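Local coordinates for protein aspartate-semialdehyde dehydrogenase 2 (Vibrio cholerae, PDB 2R00) that catalyses the NADPH-dependent reductive dephosphorylation of L-aspartyl-4-phosphate to L-aspartate-semialdehyde, a shared step on the routes to lysine and methionine, at residues Asn5-Gly10 with Phe34-Glu39; Tyr103-Val108 with Arg123-Asn128. All blocks are in the same frame, centred on the assembly; numbering follows the deposited sequence.

Contact 1. Residues Asn5-Gly10 with Phe34-Glu39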
loop_
_atom_site.group_PDB
_atom_site.type_symbol
_atom_site.label_atom_id
_atom_site.label_comp_id
_atom_site.label_asym_id
_atom_site.label_seq_id
_atom_site.Cartn_x
_atom_site.Cartn_y
_atom_site.Cartn_z
ATOM N N ASN A 5 40.914 11.863 -6.708
ATOM C CA ASN A 5 41.046 11.109 -5.478
ATOM C C ASN A 5 39.724 11.128 -4.712
ATOM O O ASN A 5 39.097 12.191 -4.530
ATOM C CB ASN A 5 42.185 11.663 -4.622
ATOM C CG ASN A 5 43.560 11.411 -5.235
ATOM O OD1 ASN A 5 43.773 10.418 -5.941
ATOM N ND2 ASN A 5 44.497 12.319 -4.971
ATOM N N VAL A 6 39.307 9.940 -4.284
ATOM C CA VAL A 6 37.995 9.731 -3.681
ATOM C C VAL A 6 38.096 8.910 -2.395
ATOM O O VAL A 6 38.801 7.897 -2.340
ATOM C CB VAL A 6 37.034 9.027 -4.676
ATOM C CG1 VAL A 6 35.643 8.840 -4.060
ATOM C CG2 VAL A 6 36.940 9.818 -5.983
ATOM N N ALA A 7 37.387 9.367 -1.369
ATOM C CA ALA A 7 37.260 8.643 -0.109
ATOM C C ALA A 7 35.844 8.111 0.051
ATOM O O ALA A 7 34.868 8.766 -0.352
ATOM C CB ALA A 7 37.603 9.549 1.080
ATOM N N ILE A 8 35.740 6.929 0.648
ATOM C CA ILE A 8 34.465 6.418 1.131
ATOM C C ILE A 8 34.584 6.281 2.637
ATOM O O ILE A 8 35.465 5.576 3.130
ATOM C CB ILE A 8 34.097 5.051 0.504
ATOM C CG1 ILE A 8 33.908 5.183 -1.011
ATOM C CG2 ILE A 8 32.814 4.485 1.150
ATOM C CD1 ILE A 8 33.852 3.835 -1.745
ATOM N N PHE A 9 33.717 6.982 3.368
ATOM C CA PHE A 9 33.684 6.891 4.829
ATOM C C PHE A 9 32.512 6.023 5.259
ATOM O O PHE A 9 31.371 6.279 4.891
ATOM C CB PHE A 9 33.625 8.291 5.469
ATOM C CG PHE A 9 33.585 8.288 6.981
ATOM C CD1 PHE A 9 34.268 7.317 7.724
ATOM C CD2 PHE A 9 32.886 9.278 7.666
ATOM C CE1 PHE A 9 34.234 7.324 9.127
ATOM C CE2 PHE A 9 32.854 9.309 9.066
ATOM C CZ PHE A 9 33.522 8.328 9.799
ATOM N N GLY A 10 32.809 4.996 6.049
ATOM C CA GLY A 10 31.849 3.944 6.347
ATOM C C GLY A 10 32.035 2.808 5.356
ATOM O O GLY A 10 31.074 2.146 4.968
ATOM N N PHE A 34 40.395 5.957 -1.240
ATOM C CA PHE A 34 40.662 5.770 0.187
ATOM C C PHE A 34 39.416 5.238 0.894
ATOM O O PHE A 34 38.295 5.696 0.642
ATOM C CB PHE A 34 41.135 7.076 0.841
ATOM C CG PHE A 34 42.380 7.654 0.221
ATOM C CD1 PHE A 34 42.298 8.511 -0.870
ATOM C CD2 PHE A 34 43.637 7.340 0.730
ATOM C CE1 PHE A 34 43.451 9.054 -1.454
ATOM C CE2 PHE A 34 44.790 7.877 0.156
ATOM C CZ PHE A 34 44.694 8.731 -0.937
ATOM N N LEU A 35 39.614 4.258 1.763
ATOM C CA LEU A 35 38.515 3.673 2.504
ATOM C C LEU A 35 38.704 3.965 3.983
ATOM O O LEU A 35 39.745 3.636 4.563
ATOM C CB LEU A 35 38.416 2.168 2.235
ATOM C CG LEU A 35 38.250 1.759 0.768
ATOM C CD1 LEU A 35 38.274 0.232 0.609
ATOM C CD2 LEU A 35 36.977 2.351 0.153
ATOM N N LEU A 36 37.703 4.608 4.576
ATOM C CA LEU A 36 37.777 5.065 5.960
ATOM C C LEU A 36 36.703 4.409 6.811
ATOM O O LEU A 36 35.596 4.146 6.344
ATOM C CB LEU A 36 37.649 6.593 6.032
ATOM C CG LEU A 36 38.552 7.383 5.081
ATOM C CD1 LEU A 36 38.106 8.828 4.923
ATOM C CD2 LEU A 36 40.001 7.292 5.540
ATOM N N ALA A 37 37.060 4.125 8.058
ATOM C CA ALA A 37 36.128 3.610 9.056
ATOM C C ALA A 37 36.686 3.899 10.452
ATOM O O ALA A 37 37.634 4.673 10.594
ATOM C CB ALA A 37 35.899 2.116 8.858
ATOM N N SER A 38 36.091 3.289 11.472
ATOM C CA SER A 38 36.609 3.394 12.831
ATOM C C SER A 38 37.856 2.516 12.969
ATOM O O SER A 38 38.218 1.780 12.044
ATOM C CB SER A 38 35.543 2.994 13.859
ATOM O OG SER A 38 35.518 1.585 14.050
ATOM N N GLU A 39 38.498 2.591 14.132
ATOM C CA GLU A 39 39.720 1.842 14.398
ATOM C C GLU A 39 39.515 0.328 14.346
ATOM O O GLU A 39 40.449 -0.411 14.024
ATOM C CB GLU A 39 40.302 2.245 15.754
ATOM C CG GLU A 39 41.805 2.016 15.875
ATOM C CD GLU A 39 42.382 2.505 17.197
ATOM O OE1 GLU A 39 41.719 3.312 17.890
ATOM O OE2 GLU A 39 43.512 2.084 17.537
#

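Contact 2. Residues Tyr103-Val108 with Arg123-Asn128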
loop_
_atom_site.group_PDB
_atom_site.type_symbol
_atom_site.label_atom_id
_atom_site.label_comp_id
_atom_site.label_asym_id
_atom_site.label_seq_id
_atom_site.Cartn_x
_atom_site.Cartn_y
_atom_site.Cartn_z
ATOM N N TYR A 103 19.201 24.544 4.972
ATOM C CA TYR A 103 18.785 25.504 3.955
ATOM C C TYR A 103 19.850 25.735 2.883
ATOM O O TYR A 103 19.535 25.838 1.700
ATOM C CB TYR A 103 18.423 26.829 4.624
ATOM C CG TYR A 103 18.002 27.936 3.676
ATOM C CD1 TYR A 103 16.795 27.874 3.000
ATOM C CD2 TYR A 103 18.816 29.058 3.485
ATOM C CE1 TYR A 103 16.400 28.892 2.142
ATOM C CE2 TYR A 103 18.429 30.086 2.628
ATOM C CZ TYR A 103 17.218 29.990 1.964
ATOM O OH TYR A 103 16.822 30.999 1.113
ATOM N N ASP A 104 21.100 25.798 3.320
ATOM C CA ASP A 104 22.233 26.125 2.466
ATOM C C ASP A 104 22.882 24.932 1.745
ATOM O O ASP A 104 23.851 25.107 0.997
ATOM C CB ASP A 104 23.281 26.883 3.289
ATOM C CG ASP A 104 23.621 26.198 4.648
ATOM O OD1 ASP A 104 22.808 25.413 5.214
ATOM O OD2 ASP A 104 24.715 26.500 5.164
ATOM N N ILE A 105 22.348 23.733 1.958
ATOM C CA ILE A 105 22.955 22.514 1.409
ATOM C C ILE A 105 22.000 21.884 0.402
ATOM O O ILE A 105 20.843 21.622 0.742
ATOM C CB ILE A 105 23.353 21.516 2.538
ATOM C CG1 ILE A 105 24.469 22.135 3.404
ATOM C CG2 ILE A 105 23.755 20.129 1.945
ATOM C CD1 ILE A 105 24.915 21.314 4.628
ATOM N N PRO A 106 22.471 21.665 -0.848
ATOM C CA PRO A 106 21.617 21.055 -1.863
ATOM C C PRO A 106 21.297 19.590 -1.560
ATOM O O PRO A 106 22.156 18.853 -1.073
ATOM C CB PRO A 106 22.471 21.142 -3.138
ATOM C CG PRO A 106 23.884 21.141 -2.641
ATOM C CD PRO A 106 23.819 21.961 -1.376
ATOM N N LEU A 107 20.063 19.187 -1.860
ATOM C CA LEU A 107 19.617 17.797 -1.722
ATOM C C LEU A 107 19.279 17.276 -3.113
ATOM O O LEU A 107 18.307 17.722 -3.714
ATOM C CB LEU A 107 18.372 17.734 -0.831
ATOM C CG LEU A 107 17.645 16.393 -0.643
ATOM C CD1 LEU A 107 18.557 15.429 0.140
ATOM C CD2 LEU A 107 16.304 16.591 0.087
ATOM N N VAL A 108 20.060 16.322 -3.617
ATOM C CA VAL A 108 20.105 16.102 -5.066
ATOM C C VAL A 108 19.696 14.708 -5.545
ATOM O O VAL A 108 20.209 13.709 -5.069
ATOM C CB VAL A 108 21.502 16.485 -5.647
ATOM C CG1 VAL A 108 21.578 16.177 -7.128
ATOM C CG2 VAL A 108 21.808 17.974 -5.371
ATOM N N ARG A 123 28.951 25.026 1.392
ATOM C CA ARG A 123 29.450 24.310 2.570
ATOM C C ARG A 123 30.387 23.150 2.214
ATOM O O ARG A 123 30.882 22.450 3.109
ATOM C CB ARG A 123 28.262 23.750 3.379
ATOM C CG ARG A 123 27.481 24.807 4.172
ATOM C CD ARG A 123 27.828 24.762 5.682
ATOM N NE ARG A 123 26.686 24.309 6.514
ATOM C CZ ARG A 123 26.756 23.394 7.483
ATOM N NH1 ARG A 123 27.902 22.805 7.761
ATOM N NH2 ARG A 123 25.668 23.065 8.191
ATOM N N ASN A 124 30.611 22.927 0.918
ATOM C CA ASN A 124 31.353 21.754 0.430
ATOM C C ASN A 124 30.653 20.450 0.812
ATOM O O ASN A 124 31.295 19.419 1.046
ATOM C CB ASN A 124 32.819 21.759 0.892
ATOM C CG ASN A 124 33.688 22.739 0.096
ATOM O OD1 ASN A 124 33.259 23.305 -0.921
ATOM N ND2 ASN A 124 34.913 22.951 0.569
ATOM N N ILE A 125 29.323 20.508 0.865
ATOM C CA ILE A 125 28.514 19.326 1.130
ATOM C C ILE A 125 27.308 19.310 0.197
ATOM O O ILE A 125 26.687 20.359 -0.045
ATOM C CB ILE A 125 28.030 19.258 2.613
ATOM C CG1 ILE A 125 29.203 19.347 3.596
ATOM C CG2 ILE A 125 27.271 17.948 2.872
ATOM C CD1 ILE A 125 28.775 19.738 5.003
ATOM N N ILE A 126 27.018 18.121 -0.336
ATOM C CA ILE A 126 25.783 17.827 -1.066
ATOM C C ILE A 126 25.124 16.642 -0.339
ATOM O O ILE A 126 25.797 15.686 0.003
ATOM C CB ILE A 126 26.066 17.391 -2.541
ATOM C CG1 ILE A 126 26.914 18.440 -3.277
ATOM C CG2 ILE A 126 24.761 17.140 -3.288
ATOM C CD1 ILE A 126 27.607 17.914 -4.549
ATOM N N ALA A 127 23.820 16.714 -0.107
ATOM C CA ALA A 127 23.108 15.670 0.644
ATOM C C ALA A 127 22.453 14.689 -0.318
ATOM O O ALA A 127 21.844 15.108 -1.305
ATOM C CB ALA A 127 22.066 16.307 1.544
ATOM N N ASN A 128 22.603 13.393 -0.030
ATOM C CA ASN A 128 21.974 12.309 -0.788
ATOM C C ASN A 128 20.628 12.068 -0.120
ATOM O O ASN A 128 20.590 11.920 1.100
ATOM C CB ASN A 128 22.844 11.037 -0.685
ATOM C CG ASN A 128 22.613 10.029 -1.827
ATOM O OD1 ASN A 128 22.445 8.819 -1.590
ATOM N ND2 ASN A 128 22.660 10.508 -3.057
HETATM O O HOH W 1 22.934 24.940 7.810
#

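Contact 1. Residues Asn5-Gly10 with Phe34-Glu39
Ile-8 and Leu-35 stand side by side on one face of a parallel strand pair, pointing the same way, with CD1 of Ile-8 3.9 Å from CD2 of Leu-35. Ile-8 CG1 and Leu-35 CG both lie anti to their carbonyl carbons (chi1 -63° and -57°), which carries the two chains off the sheet in step. The other face is built differently. Leu-36 reaches back along the neighbouring strand, its CD1 3.9 Å from CB of Ala-7, while its CB lies 3.8 Å from CD1 of Phe-9. The Phe-9 side chain crosses that of Leu-36 at about a right angle and offers its ring edge, not a face, to the Leu-36 carbonyl. Phe-34 likewise turns a ring edge toward Asn-5 CB and the Val-6 carbonyl. Backbone bonds fix this register: Phe-34 N gives a 2.7 Å bond to Val-6 O in the carbonyl plane, and Ile-8 bonds through both N and O, to Phe-34 O and Leu-36 N. The last rung, Gly-10 N to Leu-36 O, is more bent, with an N-H...O angle of 147°. These are the two strands of a beta-alpha-beta unit of the Rossmann-type domain. Its helix 14-25 covers Ile-8 and Leu-35 through Leu-20, Phe-71 and Trp-81 meet the Phe-9 ring, and strand 51-57 flanks strand 30-37 on its other edge.

Contact 2. Residues Tyr103-Val108 with Arg123-Asn128
Pro-106 O accepts the shortest direct polar bond here, 2.9 Å from Ala-127 N and almost straight at 173°. Ala-127 also uses its carbonyl: Val-108 N meets Ala-127 O at 3.2 Å, so one residue is bonded on both sides of a single backbone bridge with Leu-107. CG2 of Val-108 lies 3.7 Å from CG2 of Ile-126; the Ile-126 side chain crosses that of Pro-106 at about a right angle, CG1 against CG, and CD1 of Leu-107 rests on the Ala-127 methyl. Ile-105 sends CG2 over the Ile-125 carbonyl, while its CD1 sits 3.8 Å above one face of the Arg-123 guanidinium, toward the rim. Bends at chi2 and chi3 (-103° and -113°) turn the arginine chain so that NE meets Asp-104 OD2 in a 3.2 Å salt bridge. OD2 lies in the guanidinium plane at its edge, yet the donor approaches from above the carboxylate plane; a water donates to Asp-104 OD1 while holding Arg-123 NH2 only weakly. The arrangement is a loop laid along the outermost strand of a Rossmann-type sheet. The C-terminal end of segment 123-128 leads toward the active site: Asn-128 O accepts a bond from Arg-100, predicted to bind phosphate, and Cys-131, the acyl-thioester nucleophile, follows shortly.

How the contacts relate
Both contacts reach the same sheet of the nucleotide-binding fold and show how position in a sheet shapes chemistry. Contact 1 joins two interior strands, and its parallel ladder is flanked by apolar packing on both faces, without a salt bridge between its segments. Contact 2 lies at one edge of the sheet, where strand 125-127 is outermost within the chain; a loop supplies one bridge, and a charged pair with a water marks its partly exposed end. Although both are largely buried, they do not touch: their centres are 20 Å apart and their nearest atoms about 11 Å. Contact 1 lies beside predicted NADP-binding residues Thr-12 and Ser-41, contact 2 beside predicted phosphate-binding Arg-100.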